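Local coordinates for protein gamma-glutamyl-gamma-aminobutyrate hydrolase PuuD (Escherichia coli, PDB 6VTV) that hydrolyses the gamma-glutamyl linkage of gamma-glutamyl-gamma-aminobutyrate, releasing 4-aminobutanoate and glutamate in the last step of putrescine breakdown, at residues L53-P56 against S57-E60; D91-P94 against G95-L98; P227-S231 against S232-L236. All coordinates share one frame; numbering follows the deposited sequence.

Interaction 1 of 3, residues L53-P56 against S57-E60; sequences LAEP and SLLE
Carboxylate atom OE1 of Glu55 collects the donors of the first helical turn that follows it. Leu58 N lies 3.3 Å from Glu55 OE1 and approaches nearly in line with the C-O bond, while Ser57 N is nearer to Glu55 OE1, at 2.8 Å, but bent enough to count as weak. Ser57 OG also turns to this oxygen; their separation is too short to be trusted as modelled. The carboxylate folds back because Glu55 CG stands opposite the backbone N (chi1 -153°) and the chain then kinks at chi2. Glu55 thus acts as the N-cap of helix 56-62, which lies in the crossover between the parallel strands 45-49 and 68-71. Pro56, which has no NH to offer, takes the first helical position. The i to i+4 helical bonds start at once: Leu59 N bonds to Glu55 O at 2.9 Å and Glu60 N to Pro56 O at 3.0 Å. On the buried side, Leu53 CD2 meets Leu58 CD1 at 4.2 Å, and Leu59 CB rests 3.4 Å from Leu53 O. Leu53 and Leu58 also pack on Leu45 and Ile40 of the second subunit, respectively, whereas Leu59 faces Ala102 and Ile103 of helix 94-109.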
ATOM      1  N   LEU B  53       7.133   8.522  -1.312  1.00 22.86           N
ATOM      2  CA  LEU B  53       6.847   9.056  -2.637  1.00 23.82           C
ATOM      3  C   LEU B  53       6.622  10.560  -2.632  1.00 28.84           C
ATOM      4  O   LEU B  53       6.529  11.157  -3.710  1.00 30.80           O
ATOM      5  CB  LEU B  53       5.628   8.351  -3.230  1.00 22.80           C
ATOM      6  CG  LEU B  53       5.810   6.851  -3.455  1.00 25.80           C
ATOM      7  CD1 LEU B  53       4.629   6.280  -4.217  1.00 26.72           C
ATOM      8  CD2 LEU B  53       7.112   6.580  -4.191  1.00 27.10           C
ATOM      9  N   ALA B  54       6.533  11.185  -1.453  1.00 28.87           N
ATOM     10  CA  ALA B  54       6.423  12.636  -1.385  1.00 32.89           C
ATOM     11  C   ALA B  54       7.672  13.328  -1.910  1.00 37.05           C
ATOM     12  O   ALA B  54       7.641  14.540  -2.147  1.00 38.76           O
ATOM     13  CB  ALA B  54       6.148  13.077   0.053  1.00 32.22           C
ATOM     14  N   GLU B  55       8.764  12.591  -2.082  1.00 35.12           N
ATOM     15  CA  GLU B  55       9.962  13.150  -2.686  1.00 36.00           C
ATOM     16  C   GLU B  55       9.623  13.685  -4.076  1.00 35.68           C
ATOM     17  O   GLU B  55       9.020  12.963  -4.882  1.00 37.03           O
ATOM     18  CB  GLU B  55      11.057  12.085  -2.765  1.00 37.81           C
ATOM     19  CG  GLU B  55      12.475  12.630  -2.742  1.00 47.21           C
ATOM     20  CD  GLU B  55      12.850  13.322  -4.033  1.00 54.60           C
ATOM     21  OE1 GLU B  55      12.481  12.802  -5.107  1.00 56.27           O
ATOM     22  OE2 GLU B  55      13.509  14.381  -3.978  1.00 58.45           O
ATOM     23  N   PRO B  56       9.972  14.938  -4.387  1.00 40.82           N
ATOM     24  CA  PRO B  56       9.492  15.544  -5.642  1.00 43.78           C
ATOM     25  C   PRO B  56       9.872  14.776  -6.898  1.00 41.40           C
ATOM     26  O   PRO B  56       9.037  14.638  -7.800  1.00 38.86           O
ATOM     27  CB  PRO B  56      10.135  16.938  -5.613  1.00 47.29           C
ATOM     28  CG  PRO B  56      10.306  17.234  -4.161  1.00 44.83           C
ATOM     29  CD  PRO B  56      10.651  15.918  -3.521  1.00 40.13           C
ATOM     30  N   SER B  57      11.104  14.269  -6.987  1.00 36.45           N
ATOM     31  CA  SER B  57      11.515  13.576  -8.205  1.00 43.19           C
ATOM     32  C   SER B  57      10.744  12.277  -8.405  1.00 38.26           C
ATOM     33  O   SER B  57      10.475  11.888  -9.546  1.00 40.91           O
ATOM     34  CB  SER B  57      13.021  13.304  -8.183  1.00 49.63           C
ATOM     35  OG  SER B  57      13.351  12.314  -7.225  1.00 54.67           O
ATOM     36  N   LEU B  58      10.377  11.598  -7.317  1.00 33.49           N
ATOM     37  CA  LEU B  58       9.578  10.383  -7.441  1.00 34.11           C
ATOM     38  C   LEU B  58       8.116  10.704  -7.730  1.00 34.49           C
ATOM     39  O   LEU B  58       7.468  10.003  -8.515  1.00 34.28           O
ATOM     40  CB  LEU B  58       9.693   9.542  -6.170  1.00 31.74           C
ATOM     41  CG  LEU B  58      11.096   9.098  -5.757  1.00 35.87           C
ATOM     42  CD1 LEU B  58      11.020   8.182  -4.550  1.00 35.88           C
ATOM     43  CD2 LEU B  58      11.805   8.408  -6.912  1.00 36.77           C
ATOM     44  N   LEU B  59       7.583  11.756  -7.104  1.00 30.80           N
ATOM     45  CA  LEU B  59       6.185  12.115  -7.314  1.00 29.51           C
ATOM     46  C   LEU B  59       5.929  12.530  -8.757  1.00 30.80           C
ATOM     47  O   LEU B  59       4.914  12.146  -9.351  1.00 30.44           O
ATOM     48  CB  LEU B  59       5.782  13.234  -6.355  1.00 30.83           C
ATOM     49  CG  LEU B  59       4.283  13.488  -6.186  1.00 35.69           C
ATOM     50  CD1 LEU B  59       3.611  12.308  -5.507  1.00 34.41           C
ATOM     51  CD2 LEU B  59       4.041  14.773  -5.409  1.00 37.77           C
ATOM     52  N   GLU B  60       6.841  13.314  -9.341  1.00 33.90           N
ATOM     53  CA  GLU B  60       6.662  13.760 -10.720  1.00 40.50           C
ATOM     54  C   GLU B  60       6.659  12.591 -11.696  1.00 41.04           C
ATOM     55  O   GLU B  60       5.975  12.644 -12.725  1.00 41.27           O
ATOM     56  CB  GLU B  60       7.754  14.760 -11.096  1.00 51.35           C
ATOM     57  CG  GLU B  60       7.615  16.118 -10.425  1.00 63.54           C
ATOM     58  CD  GLU B  60       6.569  16.993 -11.089  1.00 70.96           C
ATOM     59  OE1 GLU B  60       5.444  17.086 -10.553  1.00 69.93           O
ATOM     60  OE2 GLU B  60       6.871  17.589 -12.144  1.00 75.88           O
TER

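Interaction 2 of 3, residues D91-P94 against G95-L98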
ATOM      1  N   ASP B  91      -2.152  12.245  18.132  1.00 48.83           N
ATOM      2  CA  ASP B  91      -2.165  11.418  16.930  1.00 45.68           C
ATOM      3  C   ASP B  91      -1.850  12.227  15.678  1.00 40.22           C
ATOM      4  O   ASP B  91      -2.756  12.600  14.926  1.00 37.97           O
ATOM      5  CB  ASP B  91      -3.517  10.716  16.778  1.00 50.86           C
ATOM      6  CG  ASP B  91      -3.954  10.014  18.048  1.00 58.00           C
ATOM      7  OD1 ASP B  91      -3.104   9.363  18.693  1.00 60.92           O
ATOM      8  OD2 ASP B  91      -5.146  10.117  18.403  1.00 61.25           O
ATOM      9  N   ALA B  92      -0.572  12.500  15.447  1.00 39.38           N
ATOM     10  CA  ALA B  92      -0.118  13.165  14.237  1.00 35.96           C
ATOM     11  C   ALA B  92       0.515  12.155  13.286  1.00 38.32           C
ATOM     12  O   ALA B  92       1.007  11.102  13.695  1.00 29.22           O
ATOM     13  CB  ALA B  92       0.884  14.274  14.566  1.00 33.48           C
ATOM     14  N   ASP B  93       0.487  12.491  12.000  1.00 25.74           N
ATOM     15  CA  ASP B  93       1.126  11.685  10.958  1.00 25.92           C
ATOM     16  C   ASP B  93       1.834  12.643  10.015  1.00 24.99           C
ATOM     17  O   ASP B  93       1.344  12.941   8.920  1.00 24.24           O
ATOM     18  CB  ASP B  93       0.100  10.819  10.221  1.00 30.37           C
ATOM     19  CG  ASP B  93       0.745   9.791   9.301  1.00 32.69           C
ATOM     20  OD1 ASP B  93       0.042   8.840   8.895  1.00 28.80           O
ATOM     21  OD2 ASP B  93       1.947   9.920   8.991  1.00 26.89           O
ATOM     22  N   PRO B  94       3.000  13.156  10.417  1.00 26.07           N
ATOM     23  CA  PRO B  94       3.695  14.143   9.574  1.00 27.18           C
ATOM     24  C   PRO B  94       4.046  13.620   8.194  1.00 27.78           C
ATOM     25  O   PRO B  94       4.042  14.396   7.229  1.00 26.99           O
ATOM     26  CB  PRO B  94       4.953  14.473  10.393  1.00 29.92           C
ATOM     27  CG  PRO B  94       4.576  14.138  11.808  1.00 31.67           C
ATOM     28  CD  PRO B  94       3.704  12.924  11.689  1.00 28.69           C
ATOM     29  N   GLY B  95       4.337  12.325   8.067  1.00 26.84           N
ATOM     30  CA  GLY B  95       4.640  11.771   6.758  1.00 27.15           C
ATOM     31  C   GLY B  95       3.459  11.833   5.810  1.00 25.46           C
ATOM     32  O   GLY B  95       3.607  12.206   4.644  1.00 25.03           O
ATOM     33  N   ARG B  96       2.268  11.471   6.297  1.00 27.06           N
ATOM     34  CA  ARG B  96       1.076  11.580   5.462  1.00 26.75           C
ATOM     35  C   ARG B  96       0.775  13.034   5.123  1.00 27.61           C
ATOM     36  O   ARG B  96       0.393  13.344   3.988  1.00 27.29           O
ATOM     37  CB  ARG B  96      -0.123  10.931   6.153  1.00 25.55           C
ATOM     38  CG  ARG B  96      -1.455  11.452   5.634  1.00 26.01           C
ATOM     39  CD  ARG B  96      -2.505  10.368   5.506  1.00 27.24           C
ATOM     40  NE  ARG B  96      -3.695  10.882   4.833  1.00 30.44           N
ATOM     41  CZ  ARG B  96      -4.823  10.199   4.669  1.00 26.94           C
ATOM     42  NH1 ARG B  96      -4.925   8.962   5.132  1.00 25.55           N
ATOM     43  NH2 ARG B  96      -5.849  10.756   4.040  1.00 29.61           N
ATOM     44  N   ASP B  97       0.935  13.936   6.096  1.00 28.08           N
ATOM     45  CA  ASP B  97       0.790  15.364   5.830  1.00 24.86           C
ATOM     46  C   ASP B  97       1.665  15.791   4.659  1.00 24.83           C
ATOM     47  O   ASP B  97       1.209  16.485   3.744  1.00 25.68           O
ATOM     48  CB  ASP B  97       1.156  16.170   7.077  1.00 25.09           C
ATOM     49  CG  ASP B  97       0.058  16.176   8.118  1.00 28.85           C
ATOM     50  OD1 ASP B  97      -1.017  15.589   7.866  1.00 27.95           O
ATOM     51  OD2 ASP B  97       0.274  16.771   9.195  1.00 25.87           O
ATOM     52  N   LEU B  98       2.932  15.374   4.674  1.00 25.60           N
ATOM     53  CA  LEU B  98       3.857  15.738   3.607  1.00 27.86           C
ATOM     54  C   LEU B  98       3.369  15.228   2.257  1.00 31.91           C
ATOM     55  O   LEU B  98       3.319  15.980   1.275  1.00 24.04           O
ATOM     56  CB  LEU B  98       5.247  15.188   3.921  1.00 27.09           C
ATOM     57  CG  LEU B  98       6.438  15.870   3.252  1.00 33.66           C
ATOM     58  CD1 LEU B  98       6.598  17.300   3.749  1.00 34.66           C
ATOM     59  CD2 LEU B  98       7.702  15.060   3.497  1.00 37.98           C
TER
HETATM   60  O   HOH W   1       4.453  10.041   9.836  1.00 25.79           O
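The Asp93 side chain runs roughly perpendicular to that of Arg96, and its carboxylate is turned 66° from the guanidinium plane. That carboxylate lies against the base of the arginine chain: Asp93 CG and OD1 are each 3.5 Å from Arg96 CB. The arginine chain then leads away from this point, so the two charged ends do not touch. With Asp93 CG swung opposite the backbone N (chi1 -170°), OD2 reaches the start of the helix and accepts from Arg96 N at 3.1 Å. This NH comes from above the carboxylate plane, 68° out of it. A water completes the arrangement: it donates to Asp93 OD2 at 2.6 Å and accepts from Gly95 N at 2.9 Å, linking the carboxylate to a second amide of the first turn. The result is an aspartate N-cap on helix 94-109, followed by a proline in the first turn. Asp97 N bonds to Asp93 O and Leu98 N to Pro94 O, both at 3.0 Å, which begins the alpha-helical pattern. Asp93 OD1 is held by Arg20 N, so the two carboxylate oxygens serve different parts of the fold. The far end of Arg96 forms a salt bridge through NE with Glu123 and donates from NH2 to Pro72 O. Asp97 stands on another side of the turn, its CB 3.4 Å from Pro94 O; its OD1 forms a salt bridge with Arg119, and its OD2 bonds to Gln79.

Interaction 3 of 3, residues P227-S231 against S232-L236; sequences PEWNS and SEYAL
The indole of Trp229 and the ring of Tyr234 approach at their edges, planes 41° apart, without stacking on each other. They belong to the turn that joins the loop carrying the predicted active-site Glu228 of this class I glutamine amidotransferase-like fold to helix 235-254, for which Tyr234 occupies the N-cap position. With Trp229 CG opposite its backbone N (chi1 177°), the indole is set beside the tyrosine hydroxyl, and Tyr234 OH sits at its edge, 3.6 Å from Trp229 CD1. One indole face carries Asn230 OD1, 3.2 Å above the plane and displaced toward the rim; the indole also stacks with Tyr157. The Tyr234 ring has the Asn230 carbonyl at its edge, with Asn230 O 3.1 Å from Tyr234 CD1. Trp229 O comes obliquely toward the ring, 3.1 Å from Tyr234 CE1. Asn230 adopts a left-handed backbone conformation (phi 47°), and the chain then closes a turn in which Glu233 N bonds to Asn230 O at 2.8 Å. That NH lies well above the carbonyl plane, and a weak bond from Tyr234 N to Ser231 O continues the winding. Just upstream, Glu228 turns away from the contact; its OE2 bonds to His226 ND1 and forms a salt bridge with Lys34, consistent with a Cys-His-Glu relay. A water accepts a weak bond from Asn230 ND2 at 3.3 Å and lies 3.1 Å from Ser232 OG.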
ATOM      1  N   PRO B 227     -18.026   7.422   3.426  1.00 22.92           N
ATOM      2  CA  PRO B 227     -18.809   6.660   2.442  1.00 21.61           C
ATOM      3  C   PRO B 227     -18.194   5.316   2.083  1.00 23.49           C
ATOM      4  O   PRO B 227     -18.869   4.501   1.441  1.00 25.01           O
ATOM      5  CB  PRO B 227     -18.847   7.595   1.229  1.00 21.95           C
ATOM      6  CG  PRO B 227     -17.580   8.383   1.335  1.00 17.90           C
ATOM      7  CD  PRO B 227     -17.283   8.535   2.807  1.00 18.27           C
ATOM      8  N   GLU B 228     -16.946   5.055   2.475  1.00 21.56           N
ATOM      9  CA  GLU B 228     -16.328   3.768   2.179  1.00 20.67           C
ATOM     10  C   GLU B 228     -16.939   2.630   2.987  1.00 25.87           C
ATOM     11  O   GLU B 228     -16.761   1.463   2.623  1.00 25.42           O
ATOM     12  CB  GLU B 228     -14.821   3.837   2.438  1.00 20.90           C
ATOM     13  CG  GLU B 228     -14.427   3.573   3.885  1.00 24.62           C
ATOM     14  CD  GLU B 228     -14.581   4.795   4.772  1.00 22.85           C
ATOM     15  OE1 GLU B 228     -15.037   5.845   4.274  1.00 20.56           O
ATOM     16  OE2 GLU B 228     -14.240   4.705   5.971  1.00 22.53           O
ATOM     17  N   TRP B 229     -17.654   2.943   4.067  1.00 23.43           N
ATOM     18  CA  TRP B 229     -18.215   1.926   4.951  1.00 24.98           C
ATOM     19  C   TRP B 229     -19.316   1.163   4.229  1.00 26.50           C
ATOM     20  O   TRP B 229     -20.400   1.705   3.990  1.00 31.03           O
ATOM     21  CB  TRP B 229     -18.752   2.583   6.219  1.00 23.01           C
ATOM     22  CG  TRP B 229     -19.417   1.624   7.151  1.00 26.15           C
ATOM     23  CD1 TRP B 229     -20.755   1.521   7.400  1.00 28.55           C
ATOM     24  CD2 TRP B 229     -18.779   0.634   7.966  1.00 28.93           C
ATOM     25  NE1 TRP B 229     -20.990   0.525   8.317  1.00 29.13           N
ATOM     26  CE2 TRP B 229     -19.793  -0.033   8.681  1.00 31.63           C
ATOM     27  CE3 TRP B 229     -17.449   0.249   8.162  1.00 26.32           C
ATOM     28  CZ2 TRP B 229     -19.519  -1.066   9.576  1.00 35.99           C
ATOM     29  CZ3 TRP B 229     -17.179  -0.775   9.050  1.00 32.12           C
ATOM     30  CH2 TRP B 229     -18.209  -1.421   9.746  1.00 36.43           C
ATOM     31  N   ASN B 230     -19.044  -0.099   3.892  1.00 27.40           N
ATOM     32  CA  ASN B 230     -19.989  -0.964   3.183  1.00 31.20           C
ATOM     33  C   ASN B 230     -20.608  -0.235   1.995  1.00 33.34           C
ATOM     34  O   ASN B 230     -21.827  -0.219   1.804  1.00 37.47           O
ATOM     35  CB  ASN B 230     -21.070  -1.486   4.130  1.00 30.32           C
ATOM     36  CG  ASN B 230     -20.511  -2.391   5.212  1.00 33.06           C
ATOM     37  OD1 ASN B 230     -20.671  -2.127   6.403  1.00 37.75           O
ATOM     38  ND2 ASN B 230     -19.849  -3.465   4.799  1.00 33.59           N
ATOM     39  N   SER B 231     -19.736   0.375   1.185  1.00 27.47           N
ATOM     40  CA  SER B 231     -20.183   1.302   0.148  1.00 27.99           C
ATOM     41  C   SER B 231     -21.179   0.663  -0.810  1.00 34.45           C
ATOM     42  O   SER B 231     -22.080   1.345  -1.311  1.00 35.87           O
ATOM     43  CB  SER B 231     -18.981   1.833  -0.631  1.00 29.85           C
ATOM     44  OG  SER B 231     -18.280   0.772  -1.257  1.00 36.22           O
ATOM     45  N   SER B 232     -21.036  -0.637  -1.079  1.00 35.06           N
ATOM     46  CA  SER B 232     -21.943  -1.304  -2.004  1.00 41.64           C
ATOM     47  C   SER B 232     -23.368  -1.365  -1.473  1.00 45.63           C
ATOM     48  O   SER B 232     -24.309  -1.486  -2.266  1.00 49.63           O
ATOM     49  CB  SER B 232     -21.440  -2.718  -2.307  1.00 41.80           C
ATOM     50  OG  SER B 232     -21.294  -3.474  -1.117  1.00 44.51           O
ATOM     51  N   GLU B 233     -23.550  -1.276  -0.157  1.00 43.78           N
ATOM     52  CA  GLU B 233     -24.865  -1.380   0.460  1.00 44.19           C
ATOM     53  C   GLU B 233     -25.575  -0.040   0.604  1.00 40.87           C
ATOM     54  O   GLU B 233     -26.790  -0.025   0.832  1.00 43.54           O
ATOM     55  CB  GLU B 233     -24.748  -2.042   1.837  1.00 47.16           C
ATOM     56  CG  GLU B 233     -24.255  -3.479   1.793  1.00 54.25           C
ATOM     57  CD  GLU B 233     -25.315  -4.440   1.292  1.00 68.44           C
ATOM     58  OE1 GLU B 233     -26.263  -4.731   2.052  1.00 74.27           O
ATOM     59  OE2 GLU B 233     -25.202  -4.904   0.139  1.00 73.01           O
ATOM     60  N   TYR B 234     -24.862   1.077   0.478  1.00 35.74           N
ATOM     61  CA  TYR B 234     -25.445   2.405   0.621  1.00 37.04           C
ATOM     62  C   TYR B 234     -25.556   3.048  -0.754  1.00 44.49           C
ATOM     63  O   TYR B 234     -24.545   3.228  -1.443  1.00 41.82           O
ATOM     64  CB  TYR B 234     -24.608   3.271   1.562  1.00 30.31           C
ATOM     65  CG  TYR B 234     -24.530   2.723   2.967  1.00 33.19           C
ATOM     66  CD1 TYR B 234     -23.533   1.830   3.329  1.00 33.83           C
ATOM     67  CD2 TYR B 234     -25.461   3.090   3.931  1.00 37.27           C
ATOM     68  CE1 TYR B 234     -23.459   1.319   4.609  1.00 38.25           C
ATOM     69  CE2 TYR B 234     -25.396   2.584   5.215  1.00 41.20           C
ATOM     70  CZ  TYR B 234     -24.391   1.700   5.548  1.00 41.76           C
ATOM     71  OH  TYR B 234     -24.315   1.191   6.823  1.00 43.83           O
ATOM     72  N   ALA B 235     -26.786   3.391  -1.148  1.00 47.72           N
ATOM     73  CA  ALA B 235     -27.013   3.950  -2.477  1.00 46.52           C
ATOM     74  C   ALA B 235     -26.277   5.267  -2.669  1.00 40.79           C
ATOM     75  O   ALA B 235     -25.811   5.563  -3.776  1.00 43.10           O
ATOM     76  CB  ALA B 235     -28.509   4.142  -2.720  1.00 50.67           C
ATOM     77  N   LEU B 236     -26.154   6.069  -1.612  1.00 33.64           N
ATOM     78  CA  LEU B 236     -25.489   7.356  -1.753  1.00 35.06           C
ATOM     79  C   LEU B 236     -23.974   7.204  -1.821  1.00 35.28           C
ATOM     80  O   LEU B 236     -23.316   7.888  -2.612  1.00 31.92           O
ATOM     81  CB  LEU B 236     -25.883   8.280  -0.606  1.00 41.84           C
ATOM     82  CG  LEU B 236     -25.450   9.717  -0.873  1.00 45.49           C
ATOM     83  CD1 LEU B 236     -26.630  10.641  -0.692  1.00 47.51           C
ATOM     84  CD2 LEU B 236     -24.306  10.106   0.046  1.00 41.87           C
TER
HETATM   85  O   HOH W   2     -20.126  -4.439   1.635  1.00 59.93           O

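Overall arrangement
Interactions 1 and 2 begin two successive helices of the fold, and interaction 3 leads into the last one. The first two have centres 16 Å apart and touch where Ala54 CB packs 4.1 Å from Leu98 C. Interaction 3 lies across the chain's centre from both: its nearest atoms are about 10 Å from those of interaction 2 and about 21 Å from those of interaction 1. Interaction 3 itself holds Glu228 of the predicted active site, and Arg96 of interaction 2 comes near that site. The side chain of Arg96 is about 8 Å from that of Cys118, and that of Trp229 about 5 Å from that of His226. The bound manganese ion lies about 13 Å from the Trp229 side chain.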